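Local structure of Spermidine/putrescine ABC transporter, periplasmic binding protein (Treponema pallidum, 2V84) at residues T33-T38 with Y256-C261; K42-Q47 with A272-N277; H284-L289 with A304-T309. The protein probably binds polyamines such as spermidine and putrescine, acting as the periplasmic receptor of an ABC transporter. All blocks are in the same frame, centred on the assembly; numbering follows the deposited sequence. Where two conformers were deposited one is given.

Contacts 1 and 2 are buried, whereas contact 3 is only partly so and borders the surface. Contact 1, nearest the middle of the chain, is polar: a tyrosine hydroxyl meets a carboxylate beside the ligand pocket. Contact 2, farthest out, joins two helices through aromatic rings. Contact 3 packs alanine and leucine of a helix closely against a loop, including a glutamine amide, while polar groups near the helix end hold the loop. F260 and T36 of contact 1 pack on helix 269-279 of contact 2, P37 touches F288 of contact 3, and a K43-E287 salt bridge ties helix 38-48 to helix 282-292, which follows helix 269-279 in the chain.

Contact 1. Residues T33-T38 with Y256-C261; sequences TYYTPT and YVDSFC
Y35 and D258 meet in the wall of the ligand cleft of this two-lobed solute-binding protein, where the loop after strand 26-32 faces strand 254-260. The two backbones stay well apart, the CA atoms of Y35 and D258 being 10.5 Å from each other, a gap that the long tyrosine side chain, with its polar end, spans. Its CG stands anti to the backbone N (chi1 -155°), which sends the ring toward the strand, and Y35 OH donates a hydrogen bond to D258 OD2 at 2.8 Å. The acceptor is the anti lone pair of OD2, the one facing away from the other carboxylate oxygen. Ring and carboxylate planes are nearly perpendicular, 83° apart, and Y35 CE2 also comes within 3.3 Å of D258 OD2. A more distant neighbour is Y256, whose CE1 lies 4.2 Å from Y35 OH.

D258 OD2 has a second partner, the N4 atom of a bound MES molecule, probably from the crystallisation liquor. The bond from Y35 thus holds one oxygen of a carboxylate that also contacts the bound molecule, and probably limits its rotation. Y256 lies close to E168, predicted to bind spermidine, and a buried acid here would suit a cationic polyamine, consistent with the protein's proposed role. Around the contact, strand 125-137 contributes Y127, whose ring meets that of Y35, and Y128, which touches Y35 and Y256; the strand also bonds to the D258 backbone. T36 packs on F275 of helix 269-279, and P37, at the N-cap position of helix 38-48, rests on helix 282-292.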
loop_
_atom_site.group_PDB
_atom_site.type_symbol
_atom_site.label_atom_id
_atom_site.label_comp_id
_atom_site.label_asym_id
_atom_site.label_seq_id
_atom_site.Cartn_x
_atom_site.Cartn_y
_atom_site.Cartn_z
ATOM N N THR A 33 -0.324 -4.123 -10.921
ATOM C CA THR A 33 -0.565 -3.466 -12.192
ATOM C C THR A 33 -0.233 -2.000 -12.057
ATOM O O THR A 33 -0.645 -1.349 -11.093
ATOM C CB THR A 33 -2.048 -3.656 -12.669
ATOM O OG1 THR A 33 -2.525 -4.960 -12.291
ATOM C CG2 THR A 33 -2.149 -3.502 -14.185
ATOM N N TYR A 34 0.547 -1.498 -13.008
ATOM C CA TYR A 34 0.932 -0.083 -13.104
ATOM C C TYR A 34 1.939 0.411 -12.062
ATOM O O TYR A 34 2.451 1.510 -12.197
ATOM C CB TYR A 34 -0.300 0.863 -13.151
ATOM C CG TYR A 34 -1.445 0.387 -14.045
ATOM C CD1 TYR A 34 -1.229 0.081 -15.393
ATOM C CD2 TYR A 34 -2.745 0.261 -13.540
ATOM C CE1 TYR A 34 -2.276 -0.362 -16.217
ATOM C CE2 TYR A 34 -3.803 -0.181 -14.361
ATOM C CZ TYR A 34 -3.552 -0.488 -15.699
ATOM O OH TYR A 34 -4.576 -0.917 -16.523
ATOM N N TYR A 35 2.222 -0.398 -11.038
ATOM C CA TYR A 35 3.041 0.033 -9.872
ATOM C C TYR A 35 4.503 0.381 -10.202
ATOM O O TYR A 35 5.060 1.358 -9.677
ATOM C CB TYR A 35 2.971 -1.019 -8.768
ATOM C CG TYR A 35 3.237 -0.506 -7.374
ATOM C CD1 TYR A 35 3.106 0.847 -7.062
ATOM C CD2 TYR A 35 3.608 -1.388 -6.368
ATOM C CE1 TYR A 35 3.348 1.312 -5.758
ATOM C CE2 TYR A 35 3.857 -0.953 -5.083
ATOM C CZ TYR A 35 3.730 0.388 -4.775
ATOM O OH TYR A 35 3.941 0.789 -3.484
ATOM N N THR A 36 5.106 -0.394 -11.100
ATOM C CA THR A 36 6.329 0.027 -11.773
ATOM C C THR A 36 5.987 0.775 -13.086
ATOM O O THR A 36 5.523 0.154 -14.050
ATOM C CB THR A 36 7.274 -1.163 -12.050
ATOM O OG1 THR A 36 7.383 -1.988 -10.885
ATOM C CG2 THR A 36 8.637 -0.656 -12.421
ATOM N N PRO A 37 6.195 2.109 -13.118
ATOM C CA PRO A 37 5.861 2.922 -14.290
ATOM C C PRO A 37 6.599 2.443 -15.541
ATOM O O PRO A 37 7.844 2.424 -15.555
ATOM C CB PRO A 37 6.366 4.314 -13.902
ATOM C CG PRO A 37 6.372 4.314 -12.416
ATOM C CD PRO A 37 6.777 2.930 -12.041
ATOM N N THR A 38 5.842 2.072 -16.578
ATOM C CA THR A 38 6.421 1.534 -17.815
ATOM C C THR A 38 7.552 2.410 -18.337
ATOM O O THR A 38 8.491 1.902 -18.950
ATOM C CB THR A 38 5.375 1.362 -18.940
ATOM O OG1 THR A 38 4.615 2.565 -19.058
ATOM C CG2 THR A 38 4.438 0.195 -18.655
ATOM N N TYR A 256 1.178 1.183 5.090
ATOM C CA TYR A 256 1.782 0.014 4.423
ATOM C C TYR A 256 3.202 0.302 3.961
ATOM O O TYR A 256 3.544 1.440 3.690
ATOM C CB TYR A 256 0.920 -0.491 3.236
ATOM C CG TYR A 256 0.874 0.471 2.073
ATOM C CD1 TYR A 256 1.942 0.562 1.156
ATOM C CD2 TYR A 256 -0.219 1.291 1.889
ATOM C CE1 TYR A 256 1.921 1.480 0.110
ATOM C CE2 TYR A 256 -0.264 2.187 0.838
ATOM C CZ TYR A 256 0.799 2.280 -0.047
ATOM O OH TYR A 256 0.742 3.199 -1.070
ATOM N N VAL A 257 4.042 -0.733 3.914
ATOM C CA VAL A 257 5.315 -0.644 3.199
ATOM C C VAL A 257 5.409 -1.821 2.216
ATOM O O VAL A 257 5.235 -2.966 2.603
ATOM C CB VAL A 257 6.560 -0.587 4.136
ATOM C CG1 VAL A 257 6.549 -1.755 5.137
ATOM C CG2 VAL A 257 7.844 -0.545 3.291
ATOM N N ASP A 258 5.632 -1.493 0.946
ATOM C CA ASP A 258 5.896 -2.479 -0.123
ATOM C C ASP A 258 7.412 -2.541 -0.377
ATOM O O ASP A 258 8.079 -1.525 -0.235
ATOM C CB ASP A 258 5.206 -2.016 -1.404
ATOM C CG ASP A 258 3.679 -2.130 -1.331
ATOM O OD1 ASP A 258 3.194 -3.072 -0.701
ATOM O OD2 ASP A 258 2.973 -1.288 -1.944
ATOM N N SER A 259 7.940 -3.712 -0.749
ATOM C CA SER A 259 9.397 -3.961 -0.856
ATOM C C SER A 259 9.707 -4.802 -2.054
ATOM O O SER A 259 8.892 -5.636 -2.413
ATOM C CB SER A 259 9.890 -4.774 0.338
ATOM O OG SER A 259 9.858 -3.982 1.499
ATOM N N PHE A 260 10.898 -4.629 -2.631
ATOM C CA PHE A 260 11.466 -5.591 -3.569
ATOM C C PHE A 260 11.963 -6.805 -2.805
ATOM O O PHE A 260 12.675 -6.690 -1.788
ATOM C CB PHE A 260 12.703 -5.044 -4.281
ATOM C CG PHE A 260 12.440 -3.941 -5.282
ATOM C CD1 PHE A 260 11.911 -4.218 -6.534
ATOM C CD2 PHE A 260 12.803 -2.628 -4.977
ATOM C CE1 PHE A 260 11.709 -3.212 -7.482
ATOM C CE2 PHE A 260 12.625 -1.613 -5.926
ATOM C CZ PHE A 260 12.079 -1.903 -7.179
ATOM N N CYS A 261 11.618 -7.981 -3.322
ATOM C CA CYS A 261 12.154 -9.224 -2.793
ATOM C C CYS A 261 12.595 -10.084 -3.954
ATOM O O CYS A 261 12.062 -9.952 -5.073
ATOM C CB CYS A 261 11.090 -9.968 -1.970
ATOM S SG CYS A 261 10.542 -9.058 -0.539
#

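Contact 2. Residues K42-Q47 with A272-N277; sequences KKFEQQ and AHAFIN
F44 and F275 join two helices on the outer side of a lobe of the solute-binding fold. Helix 38-48, which carries F44, is the connection of a beta-alpha-beta crossover between the neighbouring parallel strands 26-32 and 51-57; F275 belongs to helix 269-279.

The aromatic interaction is a T-shaped (edge-to-face) pair. The edge of F275 is directed at the face of F44, with centroids 4.9 Å apart and planes at 81°. F275 CD1 stands 3.4 Å above the F44 plane, over the ring centre, and F275 CB adds a CH-pi contact with the same ring, 27° off its normal. Phenylalanine suits both places: one ring offers a broad face, the other a slightly positive C-H edge, and neither brings a polar atom into the buried space. F44 has CG anti to its backbone N (chi1 -180°), a torsion that carries the ring across to the other helix. F44 also meets the ring of F278 edge-to-face.

The polar bonds belong to the surroundings: K42 and E45 form a salt bridge within helix 38-48, weak as a hydrogen bond, and E45 OE2 accepts from V52 N.

Apolar contact takes F275 onto L76 of strand 76-77 and F44 onto A274, whose small side chain lets the F44 ring settle close to the helix backbone: F44 CE1 is 4.2 Å from A274 CB and 3.5 Å from F275 CA.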
loop_
_atom_site.group_PDB
_atom_site.type_symbol
_atom_site.label_atom_id
_atom_site.label_comp_id
_atom_site.label_asym_id
_atom_site.label_seq_id
_atom_site.Cartn_x
_atom_site.Cartn_y
_atom_site.Cartn_z
ATOM N N LYS A 42 11.109 0.877 -19.599
ATOM C CA LYS A 42 11.734 1.174 -20.890
ATOM C C LYS A 42 13.170 1.670 -20.717
ATOM O O LYS A 42 14.052 1.288 -21.478
ATOM C CB LYS A 42 10.941 2.243 -21.684
ATOM C CG LYS A 42 9.406 2.180 -21.611
ATOM C CD LYS A 42 8.747 1.858 -22.971
ATOM C CE LYS A 42 8.320 0.382 -23.080
ATOM N NZ LYS A 42 9.241 -0.569 -22.337
ATOM N N LYS A 43 13.391 2.523 -19.718
ATOM C CA LYS A 43 14.706 3.110 -19.461
ATOM C C LYS A 43 15.713 2.074 -19.016
ATOM O O LYS A 43 16.855 2.097 -19.454
ATOM C CB LYS A 43 14.616 4.247 -18.438
ATOM C CG LYS A 43 14.228 5.571 -19.057
ATOM C CD LYS A 43 13.668 6.552 -18.051
ATOM C CE LYS A 43 12.858 7.617 -18.775
ATOM N NZ LYS A 43 12.850 8.917 -18.062
ATOM N N PHE A 44 15.284 1.172 -18.136
ATOM C CA PHE A 44 16.126 0.071 -17.669
ATOM C C PHE A 44 16.442 -0.847 -18.839
ATOM O O PHE A 44 17.557 -1.355 -18.954
ATOM C CB PHE A 44 15.402 -0.698 -16.560
ATOM C CG PHE A 44 16.180 -1.859 -15.998
ATOM C CD1 PHE A 44 17.188 -1.651 -15.062
ATOM C CD2 PHE A 44 15.881 -3.164 -16.379
ATOM C CE1 PHE A 44 17.891 -2.715 -14.520
ATOM C CE2 PHE A 44 16.601 -4.245 -15.838
ATOM C CZ PHE A 44 17.606 -4.005 -14.902
ATOM N N GLU A 45 15.454 -1.036 -19.708
ATOM C CA GLU A 45 15.619 -1.853 -20.901
ATOM C C GLU A 45 16.615 -1.215 -21.862
ATOM O O GLU A 45 17.492 -1.894 -22.397
ATOM C CB GLU A 45 14.273 -2.059 -21.600
ATOM C CG GLU A 45 13.432 -3.178 -21.009
ATOM C CD GLU A 45 12.099 -3.338 -21.713
ATOM O OE1 GLU A 45 11.637 -2.364 -22.343
ATOM O OE2 GLU A 45 11.512 -4.438 -21.635
ATOM N N GLN A 46 16.483 0.091 -22.080
ATOM C CA GLN A 46 17.395 0.787 -22.972
ATOM C C GLN A 46 18.801 0.888 -22.379
ATOM O O GLN A 46 19.786 0.697 -23.090
ATOM C CB GLN A 46 16.858 2.166 -23.368
ATOM C CG GLN A 46 17.129 2.481 -24.825
ATOM C CD GLN A 46 17.516 3.927 -25.072
ATOM O OE1 GLN A 46 16.833 4.856 -24.635
ATOM N NE2 GLN A 46 18.617 4.123 -25.789
ATOM N N GLN A 47 18.897 1.152 -21.078
ATOM C CA GLN A 47 20.201 1.298 -20.428
ATOM C C GLN A 47 21.022 0.008 -20.449
ATOM O O GLN A 47 22.196 0.027 -20.819
ATOM C CB GLN A 47 20.064 1.817 -18.993
ATOM C CG GLN A 47 21.380 1.829 -18.210
ATOM C CD GLN A 47 21.329 2.712 -16.980
ATOM O OE1 GLN A 47 20.296 3.294 -16.663
ATOM N NE2 GLN A 47 22.454 2.834 -16.292
ATOM N N ALA A 272 18.103 -8.658 -11.126
ATOM C CA ALA A 272 17.203 -8.305 -10.024
ATOM C C ALA A 272 17.813 -7.213 -9.146
ATOM O O ALA A 272 17.155 -6.236 -8.819
ATOM C CB ALA A 272 16.860 -9.519 -9.198
ATOM N N HIS A 273 19.078 -7.366 -8.790
ATOM C CA HIS A 273 19.745 -6.362 -7.957
ATOM C C HIS A 273 19.905 -5.051 -8.732
ATOM O O HIS A 273 19.768 -3.964 -8.172
ATOM C CB HIS A 273 21.132 -6.861 -7.537
ATOM C CG HIS A 273 21.110 -7.943 -6.502
ATOM N ND1 HIS A 273 20.924 -9.269 -6.815
ATOM C CD2 HIS A 273 21.242 -7.892 -5.155
ATOM C CE1 HIS A 273 20.976 -9.996 -5.711
ATOM N NE2 HIS A 273 21.158 -9.183 -4.690
ATOM N N ALA A 274 20.197 -5.168 -10.025
ATOM C CA ALA A 274 20.474 -4.017 -10.866
ATOM C C ALA A 274 19.221 -3.185 -11.025
ATOM O O ALA A 274 19.281 -1.955 -11.102
ATOM C CB ALA A 274 21.004 -4.464 -12.235
ATOM N N PHE A 275 18.080 -3.854 -11.064
ATOM C CA PHE A 275 16.838 -3.123 -11.169
ATOM C C PHE A 275 16.467 -2.401 -9.885
ATOM O O PHE A 275 16.054 -1.248 -9.934
ATOM C CB PHE A 275 15.695 -4.001 -11.659
ATOM C CG PHE A 275 14.446 -3.219 -11.932
ATOM C CD1 PHE A 275 14.243 -2.620 -13.175
ATOM C CD2 PHE A 275 13.494 -3.030 -10.926
ATOM C CE1 PHE A 275 13.094 -1.866 -13.422
ATOM C CE2 PHE A 275 12.343 -2.275 -11.162
ATOM C CZ PHE A 275 12.144 -1.696 -12.413
ATOM N N ILE A 276 16.663 -3.037 -8.727
ATOM C CA ILE A 276 16.415 -2.364 -7.456
ATOM C C ILE A 276 17.332 -1.143 -7.334
ATOM O O ILE A 276 16.908 -0.060 -6.914
ATOM C CB ILE A 276 16.674 -3.335 -6.242
ATOM C CG1 ILE A 276 15.755 -4.574 -6.341
ATOM C CG2 ILE A 276 16.497 -2.608 -4.898
ATOM C CD1 ILE A 276 16.102 -5.689 -5.333
ATOM N N ASN A 277 18.602 -1.343 -7.690
ATOM C CA ASN A 277 19.574 -0.266 -7.702
ATOM C C ASN A 277 19.149 0.873 -8.651
ATOM O O ASN A 277 19.254 2.035 -8.298
ATOM C CB ASN A 277 20.971 -0.801 -8.051
ATOM C CG ASN A 277 22.067 0.174 -7.684
ATOM O OD1 ASN A 277 22.157 0.604 -6.540
ATOM N ND2 ASN A 277 22.905 0.533 -8.658
#

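Contact 3. Residues H284-L289 with A304-T309; sequences HYAEFL and AYQKKT
Y305 is the first residue of the 304-309 loop to touch helix 282-292, over which the chain folds back on its way to strand 321-322. It does so with the base of its side chain: Y305 CB lies 3.5 Å from A286 CB. The ring then turns along the helix toward P282 and A283 at the protein surface, where an amphipathic tyrosine is at home. Alanine suits the helix side because its single methyl lets the loop come very near, with 5.0 Å between the CA atoms of A286 and Q306.

Q306 follows and makes the most extensive contact. Its CG sits 3.7 Å from A286 CB, and with CG anti to its own carbonyl carbon (chi1 -74°) and the chain extended beyond, the amide reaches L289, one helical turn on. There Q306 NE2 is 3.5 Å from L289 CB, and Q306 OE1 is 3.6 Å from L289 CD1. The NH2 group finds its hydrogen-bond partners elsewhere, in F294 O and D290 OD1.

K307 and K308 hold the loop through their backbones, the N of K307 bonding to D290 OD2 and the N of K308 to D290 OD1.

The chemistry implies a division of labour: A286 and L289 fit the loop by shape, while the carboxylate of the adjoining D290, gripping three N-H groups with its two oxygens, probably sets its position along the helix.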
loop_
_atom_site.group_PDB
_atom_site.type_symbol
_atom_site.label_atom_id
_atom_site.label_comp_id
_atom_site.label_asym_id
_atom_site.label_seq_id
_atom_site.Cartn_x
_atom_site.Cartn_y
_atom_site.Cartn_z
ATOM N N HIS A 284 15.144 8.579 -10.948
ATOM C CA HIS A 284 14.278 7.478 -11.354
ATOM C C HIS A 284 13.260 7.120 -10.280
ATOM O O HIS A 284 12.143 6.704 -10.593
ATOM C CB HIS A 284 15.123 6.266 -11.733
ATOM C CG HIS A 284 15.938 6.477 -12.971
ATOM N ND1 HIS A 284 17.186 7.064 -12.950
ATOM C CD2 HIS A 284 15.672 6.206 -14.270
ATOM C CE1 HIS A 284 17.661 7.127 -14.181
ATOM N NE2 HIS A 284 16.765 6.606 -15.000
ATOM N N TYR A 285 13.659 7.279 -9.019
ATOM C CA TYR A 285 12.727 7.176 -7.899
ATOM C C TYR A 285 11.749 8.345 -7.892
ATOM O O TYR A 285 10.546 8.155 -7.687
ATOM C CB TYR A 285 13.429 7.060 -6.546
ATOM C CG TYR A 285 12.463 6.510 -5.522
ATOM C CD1 TYR A 285 12.117 5.159 -5.526
ATOM C CD2 TYR A 285 11.867 7.340 -4.586
ATOM C CE1 TYR A 285 11.226 4.643 -4.616
ATOM C CE2 TYR A 285 10.957 6.839 -3.666
ATOM C CZ TYR A 285 10.632 5.495 -3.695
ATOM O OH TYR A 285 9.730 4.982 -2.792
ATOM N N ALA A 286 12.254 9.545 -8.156
ATOM C CA ALA A 286 11.389 10.716 -8.247
ATOM C C ALA A 286 10.377 10.578 -9.381
ATOM O O ALA A 286 9.228 10.954 -9.215
ATOM C CB ALA A 286 12.189 11.965 -8.394
ATOM N N GLU A 287 10.795 10.022 -10.520
ATOM C CA GLU A 287 9.861 9.747 -11.620
ATOM C C GLU A 287 8.771 8.748 -11.219
ATOM O O GLU A 287 7.612 8.870 -11.647
ATOM C CB GLU A 287 10.609 9.290 -12.887
ATOM C CG GLU A 287 9.707 8.787 -14.025
ATOM C CD GLU A 287 10.491 8.329 -15.243
ATOM O OE1 GLU A 287 11.562 8.895 -15.497
ATOM O OE2 GLU A 287 10.039 7.409 -15.956
ATOM N N PHE A 288 9.140 7.769 -10.390
ATOM C CA PHE A 288 8.183 6.836 -9.808
ATOM C C PHE A 288 7.160 7.573 -8.937
ATOM O O PHE A 288 5.952 7.382 -9.097
ATOM C CB PHE A 288 8.903 5.753 -8.994
ATOM C CG PHE A 288 8.003 5.026 -8.015
ATOM C CD1 PHE A 288 6.941 4.235 -8.459
ATOM C CD2 PHE A 288 8.218 5.140 -6.646
ATOM C CE1 PHE A 288 6.114 3.585 -7.567
ATOM C CE2 PHE A 288 7.385 4.481 -5.737
ATOM C CZ PHE A 288 6.333 3.706 -6.201
ATOM N N LEU A 289 7.638 8.416 -8.025
ATOM C CA LEU A 289 6.750 9.119 -7.103
ATOM C C LEU A 289 5.803 10.057 -7.826
ATOM O O LEU A 289 4.614 10.125 -7.504
ATOM C CB LEU A 289 7.558 9.890 -6.065
ATOM C CG LEU A 289 8.468 9.049 -5.175
ATOM C CD1 LEU A 289 9.397 9.975 -4.401
ATOM C CD2 LEU A 289 7.690 8.113 -4.228
ATOM N N ALA A 304 13.906 16.262 -4.088
ATOM C CA ALA A 304 14.621 17.355 -4.776
ATOM C C ALA A 304 14.541 17.264 -6.305
ATOM O O ALA A 304 14.820 18.242 -7.033
ATOM C CB ALA A 304 16.080 17.366 -4.339
ATOM N N TYR A 305 14.147 16.084 -6.768
ATOM C CA TYR A 305 14.163 15.706 -8.171
ATOM C C TYR A 305 12.740 15.615 -8.706
ATOM O O TYR A 305 12.533 15.389 -9.896
ATOM C CB TYR A 305 14.826 14.334 -8.304
ATOM C CG TYR A 305 16.327 14.301 -8.090
ATOM C CD1 TYR A 305 16.877 14.302 -6.813
ATOM C CD2 TYR A 305 17.199 14.232 -9.175
ATOM C CE1 TYR A 305 18.252 14.263 -6.621
ATOM C CE2 TYR A 305 18.582 14.192 -8.993
ATOM C CZ TYR A 305 19.104 14.207 -7.719
ATOM O OH TYR A 305 20.476 14.166 -7.558
ATOM N N GLN A 306 11.759 15.745 -7.810
ATOM C CA GLN A 306 10.354 15.587 -8.171
ATOM C C GLN A 306 9.795 16.819 -8.894
ATOM O O GLN A 306 10.155 17.958 -8.586
ATOM C CB GLN A 306 9.513 15.286 -6.935
ATOM C CG GLN A 306 9.677 13.868 -6.402
ATOM C CD GLN A 306 8.702 13.559 -5.281
ATOM O OE1 GLN A 306 9.067 13.554 -4.119
ATOM N NE2 GLN A 306 7.452 13.323 -5.634
ATOM N N LYS A 307 8.908 16.559 -9.849
ATOM C CA LYS A 307 8.197 17.601 -10.575
ATOM C C LYS A 307 6.765 17.768 -10.057
ATOM O O LYS A 307 6.122 18.775 -10.337
ATOM C CB LYS A 307 8.170 17.291 -12.084
ATOM C CG LYS A 307 9.526 16.993 -12.738
ATOM C CD LYS A 307 10.457 18.192 -12.707
ATOM C CE LYS A 307 11.691 17.979 -13.585
ATOM N NZ LYS A 307 12.611 16.954 -13.000
ATOM N N LYS A 308 6.267 16.785 -9.309
ATOM C CA LYS A 308 4.879 16.798 -8.873
ATOM C C LYS A 308 4.731 17.049 -7.365
ATOM O O LYS A 308 5.426 16.433 -6.546
ATOM C CB LYS A 308 4.167 15.501 -9.299
ATOM C CG LYS A 308 2.652 15.532 -9.123
ATOM C CD LYS A 308 1.946 14.372 -9.814
ATOM C CE LYS A 308 0.459 14.380 -9.482
ATOM N NZ LYS A 308 -0.194 15.699 -9.779
ATOM N N THR A 309 3.827 17.965 -7.023
ATOM C CA THR A 309 3.399 18.195 -5.637
ATOM C C THR A 309 2.601 16.979 -5.146
ATOM O O THR A 309 1.592 16.611 -5.757
ATOM C CB THR A 309 2.570 19.502 -5.513
ATOM O OG1 THR A 309 3.342 20.599 -6.024
ATOM C CG2 THR A 309 2.188 19.786 -4.061
#